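PDB 1O54: SAM-dependent O-methyltransferase from Thermotoga maritima, which probably catalyses the S-adenosyl-L-methionine-dependent methylation of adenosine 58 in tRNA to N(1)-methyladenosine, working as a homotetramer built from two dimers. Local coordinates for residues G207-C213 with A262-T268; D114-G120 with V182-D188; P190-I196 with Q218-T222; S101-A105 with M126-L130. All blocks are in the same frame, centred on the assembly; numbering follows the deposited sequence.

Contact 1 (G207-C213 with A262-T268)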
loop_
_atom_site.group_PDB
_atom_site.type_symbol
_atom_site.label_atom_id
_atom_site.label_comp_id
_atom_site.label_asym_id
_atom_site.label_seq_id
_atom_site.Cartn_x
_atom_site.Cartn_y
_atom_site.Cartn_z
ATOM N N GLY A 207 -27.712 8.103 -13.335
ATOM C CA GLY A 207 -26.970 6.922 -13.818
ATOM C C GLY A 207 -25.480 7.027 -13.471
ATOM O O GLY A 207 -24.927 8.119 -13.259
ATOM N N ARG A 208 -24.822 5.885 -13.460
ATOM C CA ARG A 208 -23.457 5.811 -12.982
ATOM C C ARG A 208 -22.487 5.438 -14.096
ATOM O O ARG A 208 -22.724 4.541 -14.918
ATOM C CB ARG A 208 -23.363 4.799 -11.868
ATOM C CG ARG A 208 -24.237 5.156 -10.673
ATOM C CD ARG A 208 -24.264 4.106 -9.564
ATOM N NE ARG A 208 -24.885 4.701 -8.355
ATOM C CZ ARG A 208 -26.186 4.711 -8.131
ATOM N NH1 ARG A 208 -27.025 4.191 -9.013
ATOM N NH2 ARG A 208 -26.667 5.267 -7.033
ATOM N N PHE A 209 -21.375 6.145 -14.097
ATOM C CA PHE A 209 -20.320 6.034 -15.086
ATOM C C PHE A 209 -19.033 5.545 -14.412
ATOM O O PHE A 209 -18.690 6.017 -13.325
ATOM C CB PHE A 209 -20.075 7.451 -15.673
ATOM C CG PHE A 209 -18.838 7.557 -16.533
ATOM C CD1 PHE A 209 -17.604 7.924 -15.995
ATOM C CD2 PHE A 209 -18.873 7.180 -17.861
ATOM C CE1 PHE A 209 -16.456 7.985 -16.790
ATOM C CE2 PHE A 209 -17.736 7.266 -18.674
ATOM C CZ PHE A 209 -16.523 7.659 -18.121
ATOM N N ALA A 210 -18.301 4.636 -15.062
ATOM C CA ALA A 210 -16.931 4.285 -14.633
ATOM C C ALA A 210 -16.037 4.129 -15.832
ATOM O O ALA A 210 -16.498 3.713 -16.899
ATOM C CB ALA A 210 -16.910 3.023 -13.762
ATOM N N THR A 211 -14.756 4.448 -15.667
ATOM C CA THR A 211 -13.748 4.161 -16.684
ATOM C C THR A 211 -12.431 3.781 -15.960
ATOM O O THR A 211 -12.283 3.974 -14.732
ATOM C CB THR A 211 -13.600 5.347 -17.650
ATOM O OG1 THR A 211 -12.765 4.979 -18.793
ATOM C CG2 THR A 211 -12.900 6.537 -17.037
ATOM N N VAL A 212 -11.513 3.187 -16.702
ATOM C CA VAL A 212 -10.205 2.834 -16.166
ATOM C C VAL A 212 -9.143 3.494 -17.027
ATOM O O VAL A 212 -9.315 3.612 -18.258
ATOM C CB VAL A 212 -9.994 1.332 -16.144
ATOM C CG1 VAL A 212 -10.874 0.686 -15.066
ATOM C CG2 VAL A 212 -10.264 0.692 -17.549
ATOM N N CYS A 213 -8.080 3.974 -16.383
ATOM C CA CYS A 213 -6.971 4.636 -17.045
ATOM C C CYS A 213 -5.674 4.021 -16.517
ATOM O O CYS A 213 -5.507 3.869 -15.323
ATOM C CB CYS A 213 -6.966 6.146 -16.732
ATOM S SG CYS A 213 -8.328 7.074 -17.447
ATOM N N ALA A 262 -4.868 -0.405 -12.791
ATOM C CA ALA A 262 -5.578 0.730 -13.370
ATOM C C ALA A 262 -6.080 1.730 -12.319
ATOM O O ALA A 262 -6.452 1.348 -11.218
ATOM C CB ALA A 262 -6.780 0.213 -14.197
ATOM N N TYR A 263 -6.112 3.009 -12.693
ATOM C CA TYR A 263 -6.822 4.043 -11.947
ATOM C C TYR A 263 -8.278 3.922 -12.366
ATOM O O TYR A 263 -8.558 3.804 -13.545
ATOM C CB TYR A 263 -6.292 5.426 -12.275
ATOM C CG TYR A 263 -4.828 5.565 -11.891
ATOM C CD1 TYR A 263 -3.821 5.422 -12.820
ATOM C CD2 TYR A 263 -4.470 5.759 -10.558
ATOM C CE1 TYR A 263 -2.488 5.538 -12.449
ATOM C CE2 TYR A 263 -3.123 5.858 -10.176
ATOM C CZ TYR A 263 -2.155 5.758 -11.127
ATOM O OH TYR A 263 -0.806 5.867 -10.809
ATOM N N MET A 264 -9.178 3.897 -11.395
ATOM C CA MET A 264 -10.599 3.797 -11.654
ATOM C C MET A 264 -11.275 5.129 -11.387
ATOM O O MET A 264 -11.112 5.688 -10.290
ATOM C CB MET A 264 -11.199 2.756 -10.738
ATOM C CG MET A 264 -10.589 1.394 -10.948
ATOM S SD MET A 264 -11.087 0.130 -9.752
ATOM C CE MET A 264 -10.066 0.574 -8.296
ATOM N N ILE A 265 -12.057 5.609 -12.343
ATOM C CA ILE A 265 -12.727 6.893 -12.214
ATOM C C ILE A 265 -14.212 6.688 -12.293
ATOM O O ILE A 265 -14.673 5.996 -13.195
ATOM C CB ILE A 265 -12.284 7.850 -13.338
ATOM C CG1 ILE A 265 -10.739 8.014 -13.384
ATOM C CG2 ILE A 265 -12.946 9.201 -13.171
ATOM C CD1 ILE A 265 -10.242 8.709 -14.624
ATOM N N PHE A 266 -14.950 7.297 -11.362
ATOM C CA PHE A 266 -16.403 7.160 -11.300
ATOM C C PHE A 266 -17.051 8.525 -11.309
ATOM O O PHE A 266 -16.473 9.492 -10.826
ATOM C CB PHE A 266 -16.743 6.472 -9.972
ATOM C CG PHE A 266 -16.119 5.103 -9.818
ATOM C CD1 PHE A 266 -14.877 4.974 -9.229
ATOM C CD2 PHE A 266 -16.742 3.981 -10.271
ATOM C CE1 PHE A 266 -14.261 3.705 -9.099
ATOM C CE2 PHE A 266 -16.148 2.714 -10.129
ATOM C CZ PHE A 266 -14.899 2.603 -9.554
ATOM N N ALA A 267 -18.279 8.602 -11.814
ATOM C CA ALA A 267 -19.064 9.820 -11.810
ATOM C C ALA A 267 -20.549 9.445 -11.937
ATOM O O ALA A 267 -20.889 8.354 -12.395
ATOM C CB ALA A 267 -18.637 10.702 -12.931
ATOM N N THR A 268 -21.409 10.353 -11.487
ATOM C CA THR A 268 -22.857 10.192 -11.559
ATOM C C THR A 268 -23.440 11.270 -12.439
ATOM O O THR A 268 -23.166 12.441 -12.199
ATOM C CB THR A 268 -23.415 10.299 -10.134
ATOM O OG1 THR A 268 -22.924 9.190 -9.344
ATOM C CG2 THR A 268 -24.933 10.200 -10.131
#

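Contact 2 (D114-G120 with V182-D188)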
loop_
_atom_site.group_PDB
_atom_site.type_symbol
_atom_site.label_atom_id
_atom_site.label_comp_id
_atom_site.label_asym_id
_atom_site.label_seq_id
_atom_site.Cartn_x
_atom_site.Cartn_y
_atom_site.Cartn_z
ATOM N N ASP A 114 -30.995 -4.290 -14.727
ATOM C CA ASP A 114 -30.299 -3.132 -15.233
ATOM C C ASP A 114 -29.940 -3.289 -16.715
ATOM O O ASP A 114 -29.700 -4.406 -17.219
ATOM C CB ASP A 114 -29.010 -2.848 -14.495
ATOM C CG ASP A 114 -29.181 -2.064 -13.219
ATOM O OD1 ASP A 114 -30.324 -1.615 -12.902
ATOM O OD2 ASP A 114 -28.171 -1.884 -12.477
ATOM N N ARG A 115 -29.956 -2.157 -17.386
ATOM C CA ARG A 115 -29.438 -2.010 -18.740
ATOM C C ARG A 115 -28.091 -1.272 -18.617
ATOM O O ARG A 115 -28.025 -0.153 -18.064
ATOM C CB ARG A 115 -30.412 -1.202 -19.601
ATOM C CG ARG A 115 -31.711 -1.983 -19.877
ATOM C CD ARG A 115 -32.902 -1.119 -20.337
ATOM N NE ARG A 115 -32.637 -0.508 -21.640
ATOM C CZ ARG A 115 -32.349 0.788 -21.848
ATOM N NH1 ARG A 115 -32.268 1.647 -20.848
ATOM N NH2 ARG A 115 -32.178 1.226 -23.079
ATOM N N ILE A 116 -27.049 -1.892 -19.153
ATOM C CA ILE A 116 -25.678 -1.452 -18.949
ATOM C C ILE A 116 -24.984 -1.364 -20.317
ATOM O O ILE A 116 -25.125 -2.288 -21.125
ATOM C CB ILE A 116 -24.912 -2.505 -18.124
ATOM C CG1 ILE A 116 -25.579 -2.760 -16.770
ATOM C CG2 ILE A 116 -23.440 -2.080 -17.983
ATOM C CD1 ILE A 116 -25.598 -1.613 -15.866
ATOM N N ILE A 117 -24.233 -0.299 -20.561
ATOM C CA ILE A 117 -23.383 -0.203 -21.758
ATOM C C ILE A 117 -21.958 -0.557 -21.323
ATOM O O ILE A 117 -21.474 -0.060 -20.309
ATOM C CB ILE A 117 -23.466 1.191 -22.396
ATOM C CG1 ILE A 117 -24.831 1.356 -23.102
ATOM C CG2 ILE A 117 -22.330 1.462 -23.362
ATOM C CD1 ILE A 117 -25.134 2.757 -23.514
ATOM N N ASP A 118 -21.287 -1.359 -22.133
ATOM C CA ASP A 118 -19.888 -1.736 -21.918
ATOM C C ASP A 118 -19.147 -1.501 -23.225
ATOM O O ASP A 118 -19.545 -1.994 -24.270
ATOM C CB ASP A 118 -19.850 -3.216 -21.563
ATOM C CG ASP A 118 -18.450 -3.743 -21.338
ATOM O OD1 ASP A 118 -18.134 -4.869 -21.832
ATOM O OD2 ASP A 118 -17.592 -3.093 -20.710
ATOM N N THR A 119 -18.066 -0.733 -23.197
ATOM C CA THR A 119 -17.275 -0.557 -24.409
ATOM C C THR A 119 -15.860 -0.077 -24.082
ATOM O O THR A 119 -15.732 0.732 -23.196
ATOM C CB THR A 119 -17.973 0.444 -25.334
ATOM O OG1 THR A 119 -17.349 0.442 -26.639
ATOM C CG2 THR A 119 -17.912 1.889 -24.845
ATOM N N GLY A 120 -14.816 -0.553 -24.762
ATOM C CA GLY A 120 -14.805 -1.720 -25.609
ATOM C C GLY A 120 -14.974 -2.968 -24.782
ATOM O O GLY A 120 -15.212 -2.894 -23.579
ATOM N N VAL A 182 -29.800 4.376 -19.868
ATOM C CA VAL A 182 -29.187 3.172 -19.301
ATOM C C VAL A 182 -28.798 3.420 -17.838
ATOM O O VAL A 182 -28.576 4.576 -17.413
ATOM C CB VAL A 182 -28.010 2.607 -20.141
ATOM C CG1 VAL A 182 -28.427 2.382 -21.573
ATOM C CG2 VAL A 182 -26.762 3.487 -20.022
ATOM N N ASP A 183 -28.747 2.346 -17.064
ATOM C CA ASP A 183 -28.529 2.464 -15.625
ATOM C C ASP A 183 -27.085 2.816 -15.276
ATOM O O ASP A 183 -26.829 3.560 -14.322
ATOM C CB ASP A 183 -28.934 1.181 -14.966
ATOM C CG ASP A 183 -30.406 0.920 -15.126
ATOM O OD1 ASP A 183 -31.177 1.545 -14.369
ATOM O OD2 ASP A 183 -30.867 0.162 -16.001
ATOM N N ALA A 184 -26.153 2.250 -16.039
ATOM C CA ALA A 184 -24.722 2.459 -15.802
ATOM C C ALA A 184 -23.958 2.190 -17.092
ATOM O O ALA A 184 -24.476 1.530 -18.006
ATOM C CB ALA A 184 -24.213 1.573 -14.716
ATOM N N LEU A 185 -22.724 2.672 -17.136
ATOM C CA LEU A 185 -21.906 2.584 -18.311
ATOM C C LEU A 185 -20.469 2.424 -17.884
ATOM O O LEU A 185 -19.967 3.169 -17.049
ATOM C CB LEU A 185 -22.088 3.832 -19.174
ATOM C CG LEU A 185 -21.435 3.822 -20.564
ATOM C CD1 LEU A 185 -22.207 4.692 -21.505
ATOM C CD2 LEU A 185 -19.969 4.228 -20.473
ATOM N N PHE A 186 -19.804 1.447 -18.476
ATOM C CA PHE A 186 -18.361 1.240 -18.261
ATOM C C PHE A 186 -17.627 1.469 -19.579
ATOM O O PHE A 186 -17.970 0.884 -20.630
ATOM C CB PHE A 186 -18.058 -0.175 -17.797
ATOM C CG PHE A 186 -16.606 -0.401 -17.552
ATOM C CD1 PHE A 186 -15.973 0.236 -16.468
ATOM C CD2 PHE A 186 -15.847 -1.184 -18.397
ATOM C CE1 PHE A 186 -14.600 0.056 -16.242
ATOM C CE2 PHE A 186 -14.483 -1.379 -18.170
ATOM C CZ PHE A 186 -13.859 -0.737 -17.103
ATOM N N LEU A 187 -16.574 2.279 -19.496
ATOM C CA LEU A 187 -15.836 2.721 -20.653
ATOM C C LEU A 187 -14.382 2.282 -20.487
ATOM O O LEU A 187 -13.753 2.594 -19.472
ATOM C CB LEU A 187 -15.882 4.226 -20.747
ATOM C CG LEU A 187 -15.124 4.873 -21.916
ATOM C CD1 LEU A 187 -15.696 4.506 -23.259
ATOM C CD2 LEU A 187 -15.149 6.393 -21.709
ATOM N N ASP A 188 -13.853 1.568 -21.490
ATOM C CA ASP A 188 -12.479 1.154 -21.448
ATOM C C ASP A 188 -11.963 1.233 -22.886
ATOM O O ASP A 188 -12.191 0.321 -23.696
ATOM C CB ASP A 188 -12.362 -0.244 -20.921
ATOM C CG ASP A 188 -10.923 -0.696 -20.713
ATOM O OD1 ASP A 188 -9.983 0.025 -21.059
ATOM O OD2 ASP A 188 -10.675 -1.815 -20.220
HETATM O O HOH W 1 -32.487 1.462 -18.008
#

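Contact 3 (P190-I196 with Q218-T222)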
loop_
_atom_site.group_PDB
_atom_site.type_symbol
_atom_site.label_atom_id
_atom_site.label_comp_id
_atom_site.label_asym_id
_atom_site.label_seq_id
_atom_site.Cartn_x
_atom_site.Cartn_y
_atom_site.Cartn_z
ATOM N N PRO A 190 -8.672 3.516 -25.376
ATOM C CA PRO A 190 -7.396 4.210 -25.178
ATOM C C PRO A 190 -7.545 5.705 -24.817
ATOM O O PRO A 190 -6.643 6.302 -24.217
ATOM C CB PRO A 190 -6.702 4.047 -26.545
ATOM C CG PRO A 190 -7.409 2.905 -27.215
ATOM C CD PRO A 190 -8.828 2.981 -26.740
ATOM N N ASP A 191 -8.657 6.316 -25.218
ATOM C CA ASP A 191 -8.814 7.760 -25.169
ATOM C C ASP A 191 -10.196 8.135 -24.661
ATOM O O ASP A 191 -11.017 8.699 -25.394
ATOM C CB ASP A 191 -8.524 8.377 -26.537
ATOM C CG ASP A 191 -9.395 7.818 -27.647
ATOM O OD1 ASP A 191 -9.806 6.639 -27.572
ATOM O OD2 ASP A 191 -9.713 8.532 -28.628
ATOM N N PRO A 192 -10.475 7.780 -23.408
ATOM C CA PRO A 192 -11.827 7.962 -22.867
ATOM C C PRO A 192 -12.372 9.387 -22.933
ATOM O O PRO A 192 -13.565 9.564 -23.135
ATOM C CB PRO A 192 -11.701 7.442 -21.420
ATOM C CG PRO A 192 -10.210 7.544 -21.126
ATOM C CD PRO A 192 -9.568 7.139 -22.426
ATOM N N TRP A 193 -11.508 10.400 -22.824
ATOM C CA TRP A 193 -11.931 11.803 -22.931
ATOM C C TRP A 193 -12.673 12.131 -24.244
ATOM O O TRP A 193 -13.510 13.052 -24.301
ATOM C CB TRP A 193 -10.731 12.741 -22.746
ATOM C CG TRP A 193 -9.588 12.387 -23.593
ATOM C CD1 TRP A 193 -9.347 12.846 -24.856
ATOM C CD2 TRP A 193 -8.512 11.490 -23.280
ATOM N NE1 TRP A 193 -8.209 12.264 -25.356
ATOM C CE2 TRP A 193 -7.673 11.433 -24.408
ATOM C CE3 TRP A 193 -8.186 10.698 -22.168
ATOM C CZ2 TRP A 193 -6.527 10.634 -24.455
ATOM C CZ3 TRP A 193 -7.052 9.918 -22.209
ATOM C CH2 TRP A 193 -6.229 9.885 -23.349
ATOM N N ASN A 194 -12.410 11.374 -25.302
ATOM C CA ASN A 194 -13.091 11.590 -26.566
ATOM C C ASN A 194 -14.509 11.014 -26.649
ATOM O O ASN A 194 -15.190 11.218 -27.648
ATOM C CB ASN A 194 -12.240 11.052 -27.717
ATOM C CG ASN A 194 -11.019 11.912 -27.976
ATOM O OD1 ASN A 194 -11.048 13.124 -27.767
ATOM N ND2 ASN A 194 -9.941 11.292 -28.405
ATOM N N TYR A 195 -14.944 10.290 -25.618
ATOM C CA TYR A 195 -16.253 9.638 -25.626
ATOM C C TYR A 195 -17.187 10.019 -24.474
ATOM O O TYR A 195 -18.343 9.567 -24.446
ATOM C CB TYR A 195 -16.040 8.138 -25.666
ATOM C CG TYR A 195 -15.284 7.739 -26.908
ATOM C CD1 TYR A 195 -13.913 7.475 -26.865
ATOM C CD2 TYR A 195 -15.920 7.692 -28.140
ATOM C CE1 TYR A 195 -13.226 7.128 -27.977
ATOM C CE2 TYR A 195 -15.230 7.361 -29.271
ATOM C CZ TYR A 195 -13.885 7.071 -29.195
ATOM O OH TYR A 195 -13.209 6.741 -30.365
ATOM N N ILE A 196 -16.724 10.870 -23.572
ATOM C CA ILE A 196 -17.494 11.190 -22.363
ATOM C C ILE A 196 -18.839 11.847 -22.691
ATOM O O ILE A 196 -19.837 11.542 -22.039
ATOM C CB ILE A 196 -16.698 12.094 -21.408
ATOM C CG1 ILE A 196 -15.369 11.470 -20.993
ATOM C CG2 ILE A 196 -17.520 12.425 -20.165
ATOM C CD1 ILE A 196 -15.457 10.143 -20.409
ATOM N N GLN A 218 -3.598 10.203 -18.246
ATOM C CA GLN A 218 -4.923 9.876 -18.728
ATOM C C GLN A 218 -5.999 10.209 -17.699
ATOM O O GLN A 218 -7.067 10.674 -18.077
ATOM C CB GLN A 218 -5.015 8.397 -19.076
ATOM C CG GLN A 218 -4.368 8.016 -20.373
ATOM C CD GLN A 218 -4.168 6.534 -20.462
ATOM O OE1 GLN A 218 -3.518 5.969 -19.601
ATOM N NE2 GLN A 218 -4.740 5.890 -21.489
ATOM N N VAL A 219 -5.736 9.957 -16.415
ATOM C CA VAL A 219 -6.663 10.367 -15.376
ATOM C C VAL A 219 -6.918 11.859 -15.419
ATOM O O VAL A 219 -8.058 12.304 -15.385
ATOM C CB VAL A 219 -6.198 9.949 -13.938
ATOM C CG1 VAL A 219 -7.155 10.515 -12.887
ATOM C CG2 VAL A 219 -6.076 8.424 -13.818
ATOM N N GLN A 220 -5.848 12.642 -15.508
ATOM C CA GLN A 220 -5.963 14.094 -15.549
ATOM C C GLN A 220 -6.849 14.560 -16.708
ATOM O O GLN A 220 -7.744 15.403 -16.518
ATOM C CB GLN A 220 -4.578 14.700 -15.644
ATOM C CG GLN A 220 -3.700 14.421 -14.425
ATOM C CD GLN A 220 -2.198 14.457 -14.698
ATOM O OE1 GLN A 220 -1.736 14.928 -15.749
ATOM N NE2 GLN A 220 -1.443 13.964 -13.755
ATOM N N GLU A 221 -6.603 14.032 -17.914
ATOM C CA GLU A 221 -7.354 14.430 -19.083
ATOM C C GLU A 221 -8.837 14.012 -18.968
ATOM O O GLU A 221 -9.748 14.774 -19.328
ATOM C CB GLU A 221 -6.701 13.846 -20.346
ATOM C CG GLU A 221 -7.269 14.376 -21.657
ATOM C CD GLU A 221 -7.108 15.876 -21.869
ATOM O OE1 GLU A 221 -6.065 16.421 -21.511
ATOM O OE2 GLU A 221 -8.050 16.504 -22.417
ATOM N N THR A 222 -9.083 12.828 -18.417
ATOM C CA THR A 222 -10.438 12.311 -18.283
ATOM C C THR A 222 -11.226 13.123 -17.272
ATOM O O THR A 222 -12.386 13.496 -17.517
ATOM C CB THR A 222 -10.368 10.822 -17.899
ATOM O OG1 THR A 222 -9.666 10.094 -18.913
ATOM C CG2 THR A 222 -11.771 10.212 -17.851
#

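Contact 4 (S101-A105 with M126-L130)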
loop_
_atom_site.group_PDB
_atom_site.type_symbol
_atom_site.label_atom_id
_atom_site.label_comp_id
_atom_site.label_asym_id
_atom_site.label_seq_id
_atom_site.Cartn_x
_atom_site.Cartn_y
_atom_site.Cartn_z
ATOM N N SER A 101 -12.584 -5.311 -11.481
ATOM C CA SER A 101 -13.914 -5.498 -12.055
ATOM C C SER A 101 -15.023 -5.694 -11.006
ATOM O O SER A 101 -16.092 -5.120 -11.137
ATOM C CB SER A 101 -13.913 -6.627 -13.103
ATOM O OG SER A 101 -13.527 -7.828 -12.529
ATOM N N SER A 102 -14.756 -6.471 -9.956
ATOM C CA SER A 102 -15.733 -6.699 -8.903
ATOM C C SER A 102 -16.137 -5.380 -8.214
ATOM O O SER A 102 -17.329 -5.075 -7.999
ATOM C CB SER A 102 -15.149 -7.724 -7.898
ATOM O OG SER A 102 -13.873 -7.340 -7.364
ATOM N N PHE A 103 -15.120 -4.599 -7.880
ATOM C CA PHE A 103 -15.313 -3.317 -7.243
ATOM C C PHE A 103 -16.080 -2.356 -8.162
ATOM O O PHE A 103 -17.037 -1.674 -7.728
ATOM C CB PHE A 103 -13.955 -2.761 -6.852
ATOM C CG PHE A 103 -14.016 -1.383 -6.233
ATOM C CD1 PHE A 103 -14.510 -1.189 -4.947
ATOM C CD2 PHE A 103 -13.527 -0.293 -6.928
ATOM C CE1 PHE A 103 -14.540 0.094 -4.383
ATOM C CE2 PHE A 103 -13.525 0.950 -6.371
ATOM C CZ PHE A 103 -14.029 1.150 -5.097
ATOM N N ILE A 104 -15.663 -2.303 -9.420
ATOM C CA ILE A 104 -16.313 -1.402 -10.369
ATOM C C ILE A 104 -17.781 -1.759 -10.529
ATOM O O ILE A 104 -18.637 -0.880 -10.506
ATOM C CB ILE A 104 -15.607 -1.463 -11.706
ATOM C CG1 ILE A 104 -14.219 -0.809 -11.590
ATOM C CG2 ILE A 104 -16.462 -0.829 -12.768
ATOM C CD1 ILE A 104 -13.347 -1.133 -12.731
ATOM N N ALA A 105 -18.098 -3.047 -10.623
ATOM C CA ALA A 105 -19.498 -3.472 -10.794
ATOM C C ALA A 105 -20.354 -3.084 -9.548
ATOM O O ALA A 105 -21.501 -2.654 -9.679
ATOM C CB ALA A 105 -19.577 -4.956 -11.103
ATOM N N MET A 126 -14.465 -8.133 -18.267
ATOM C CA MET A 126 -15.305 -7.194 -17.517
ATOM C C MET A 126 -16.782 -7.374 -17.907
ATOM O O MET A 126 -17.678 -7.278 -17.077
ATOM C CB MET A 126 -14.877 -5.775 -17.772
ATOM C CG MET A 126 -15.768 -4.726 -17.245
ATOM S SD MET A 126 -15.637 -4.780 -15.406
ATOM C CE MET A 126 -16.839 -3.750 -14.878
ATOM N N CYS A 127 -16.994 -7.574 -19.203
ATOM C CA CYS A 127 -18.335 -7.864 -19.755
ATOM C C CYS A 127 -19.036 -8.988 -18.985
ATOM O O CYS A 127 -20.205 -8.868 -18.570
ATOM C CB CYS A 127 -18.274 -8.157 -21.239
ATOM S SG CYS A 127 -19.937 -8.023 -21.939
ATOM N N ALA A 128 -18.287 -10.049 -18.723
ATOM C CA ALA A 128 -18.818 -11.169 -17.956
ATOM C C ALA A 128 -19.250 -10.801 -16.558
ATOM O O ALA A 128 -20.286 -11.287 -16.072
ATOM C CB ALA A 128 -17.767 -12.289 -17.915
ATOM N N VAL A 129 -18.450 -9.984 -15.879
ATOM C CA VAL A 129 -18.785 -9.555 -14.536
ATOM C C VAL A 129 -20.108 -8.760 -14.543
ATOM O O VAL A 129 -21.010 -8.948 -13.689
ATOM C CB VAL A 129 -17.639 -8.701 -13.925
ATOM C CG1 VAL A 129 -18.042 -8.089 -12.616
ATOM C CG2 VAL A 129 -16.411 -9.587 -13.764
ATOM N N LEU A 130 -20.225 -7.848 -15.505
ATOM C CA LEU A 130 -21.427 -7.043 -15.653
ATOM C C LEU A 130 -22.622 -7.949 -15.975
ATOM O O LEU A 130 -23.714 -7.725 -15.453
ATOM C CB LEU A 130 -21.210 -5.998 -16.771
ATOM C CG LEU A 130 -20.115 -4.945 -16.464
ATOM C CD1 LEU A 130 -19.834 -4.089 -17.713
ATOM C CD2 LEU A 130 -20.470 -4.067 -15.264
#

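Contact 1 (G207-C213 with A262-T268)
The Phe266 ring meets Ala210 obliquely, its CD2 3.6 Å from Ala210 CB, while the Tyr263 ring turns an edge to the backbone of Cys213, with Cys213 O near the ring plane and 3.4 Å from Tyr263 CD1. The Phe209 ring, on the face shared with Thr211 and Cys213, slants past Ala267 CB. The strands that carry them, 207-213 and 263-268, run antiparallel, and three hydrogen-bonded pairs join them: Phe209 with Ala267, Thr211 with Ile265 and Cys213 with Tyr263. The Ile265 N to Thr211 O bond, 2.9 Å, is nearly straight at 174°. This is the antiparallel element of the class I methyltransferase sheet, in which 207-213 runs parallel to 182-187 on its other side and 263-269 runs against it. On the Thr211 face, Ile265 lies alongside the threonine; its CG1 stands anti to the carbonyl carbon (chi1 -55°) and the chain then extends, carrying CD1 to 3.8 Å from Cys213 SG. Helix 216-228 packs on this face, and Thr211 OG1 is tied to Leu187 O of the neighbouring strand. On the other face Val212 CB touches Ala262 CB at 3.9 Å, and the Arg208 guanidinium reaches Ile79 O of the second subunit through NH2.

Contact 2 (D114-G120 with V182-D188)
Asp183 lays its carboxylate over that of Asp114, the two planes stacked 18° apart with Asp183 CG 3.4 Å from Asp114 OD1. The pair sits where strands 115-119 and 182-187 enter the parallel part of the Rossmann-like methyltransferase sheet. Two like charges this close are probably tolerated because lysines surround them: Lys111 pairs with Asp114, while Lys204 and Lys15 of the second subunit pair with Asp183. Asp183 OD2 also takes the Arg115 N-H on its anti side, 2.9 Å away and almost straight at 173°, and Asp183 N returns a bond to Arg115 O. With an alanine here, Arg115 N is likely to lose this acceptor, and Lys204, like Lys15 of the second subunit, its carboxylate. Further along, Ile117 holds its CG1 anti to the carbonyl carbon (chi1 -73°), which sends CD1 against Val182 CG1 at 3.8 Å, while CG2 rests on Leu185 CD1. On the opposite face Asp118 runs alongside Phe186, carboxylate and ring nearly coplanar. Asp118 OD2 meets the ring edge 3.5 Å from Phe186 CD2. At the far end, Gly120, which follows a cis peptide, gives its N-H to Asp188 O at 3.0 Å from above the carbonyl plane.

Contact 3 (P190-I196 with Q218-T222)
Trp193 carries its CG between the backbone N and the carbonyl carbon (chi1 50°), and chi2 near 90° sets the indole with a face toward Glu221 and an edge toward Gln218 and Thr222. Glu221 answers with CG anti to its own N (chi1 -171°) and a bend at chi2, so that its methylene, rather than its carboxylate, lies over the indole. Glu221 CG stands 3.8 Å from the centroid of the five-membered ring of Trp193, a CH-pi contact over the face. The carboxylate plane stands steeply to the ring. Asp191 CA lies against the opposite face near its rim, so the ring is held between its own loop and Glu221. Two groups come in at its edge, near the ring plane: Thr222 OG1 is 3.6 Å from Trp193 CE3, and Gln218 CG, in one of two modelled conformers, lies by CZ3. Replacing the indole by the methyl of an alanine would probably open a gap between loop and helix and strip the Glu221 methylene of the face it rests on.

Thr222 OG1 also touches Pro192 CG, and it donates back to Gln218 O one turn earlier at 2.8 Å. The Thr222 N-H reaches the same oxygen from the other face of its plane. In that same conformer Gln218 NE2 makes a weak, doubtful bond to Pro190 O. Within the loop, Asn194 ND2 bonds Asp191 OD2, drawing the turn together ahead of Tyr195, the N-cap of helix 196-202. In this Rossmann-like methyltransferase fold, the contact packs the loop that follows strand 182-187, just past Asp188 of the predicted S-adenosyl-L-methionine site, against the helix that follows strand 207-213.

Contact 4 (S101-A105 with M126-L130)
Helices 98-107 and 125-134 pass with their axes 9.7 Å apart over 101-105 and 126-130, running in the same general sense at a crossing angle of -43°, and no hydrogen bond joins the two segments. Met126 does most of the reaching. Its CG is anti to the backbone N (chi1 171°), and a bend at chi2 of 69° brings the thioether across to the other helix, where SD lies 3.4 Å from Ser101 CB. The methyl goes on to meet Ile104, with Met126 CE 3.6 Å from Ile104 CG2, the two side chains set at a slant. Val129 straddles the next position with both branches: CG1 touches Ala105 CB at 3.8 Å, and CG2 comes to 3.6 Å from Ser101 OG. That hydroxyl makes weak hydrogen bonds to the carbonyls of Tyr97 and Pro98, at the start of its helix. Leu130 CD2 completes the seam at 4.3 Å from Ala105 CB. Met106 of the second subunit packs on Ser101 and Val129 as well. Helix 125-134 follows strand 115-119 and the turn that begins at Gly120, consistent with the strand-turn-helix glycine motif of class I methyltransferases, and here that helix is packed against the one preceding the strand.

Contacts 1 and 2 belong to one sheet and meet where strand 207-213 lies beside 182-187: Arg208 O is 2.9 Å from Leu185 N, and Val212 CG2 is 3.5 Å from Asp188 CG. Contact 4 covers one face of that sheet, with Met126 CG 3.7 Å from Phe186 CE2 and Met264 SD 3.8 Å from Ile104 CG1. Contact 3 covers the opposite face, where Phe209 CZ meets Ile196 CD1 at 3.5 Å. Contacts 3 and 4 do not touch, their nearest atoms being about 12 Å apart. Asp188, a predicted S-adenosyl-L-methionine ligand, lies within contact 2, and the Met126 side chain of contact 4 lies about 6 Å from its side chain.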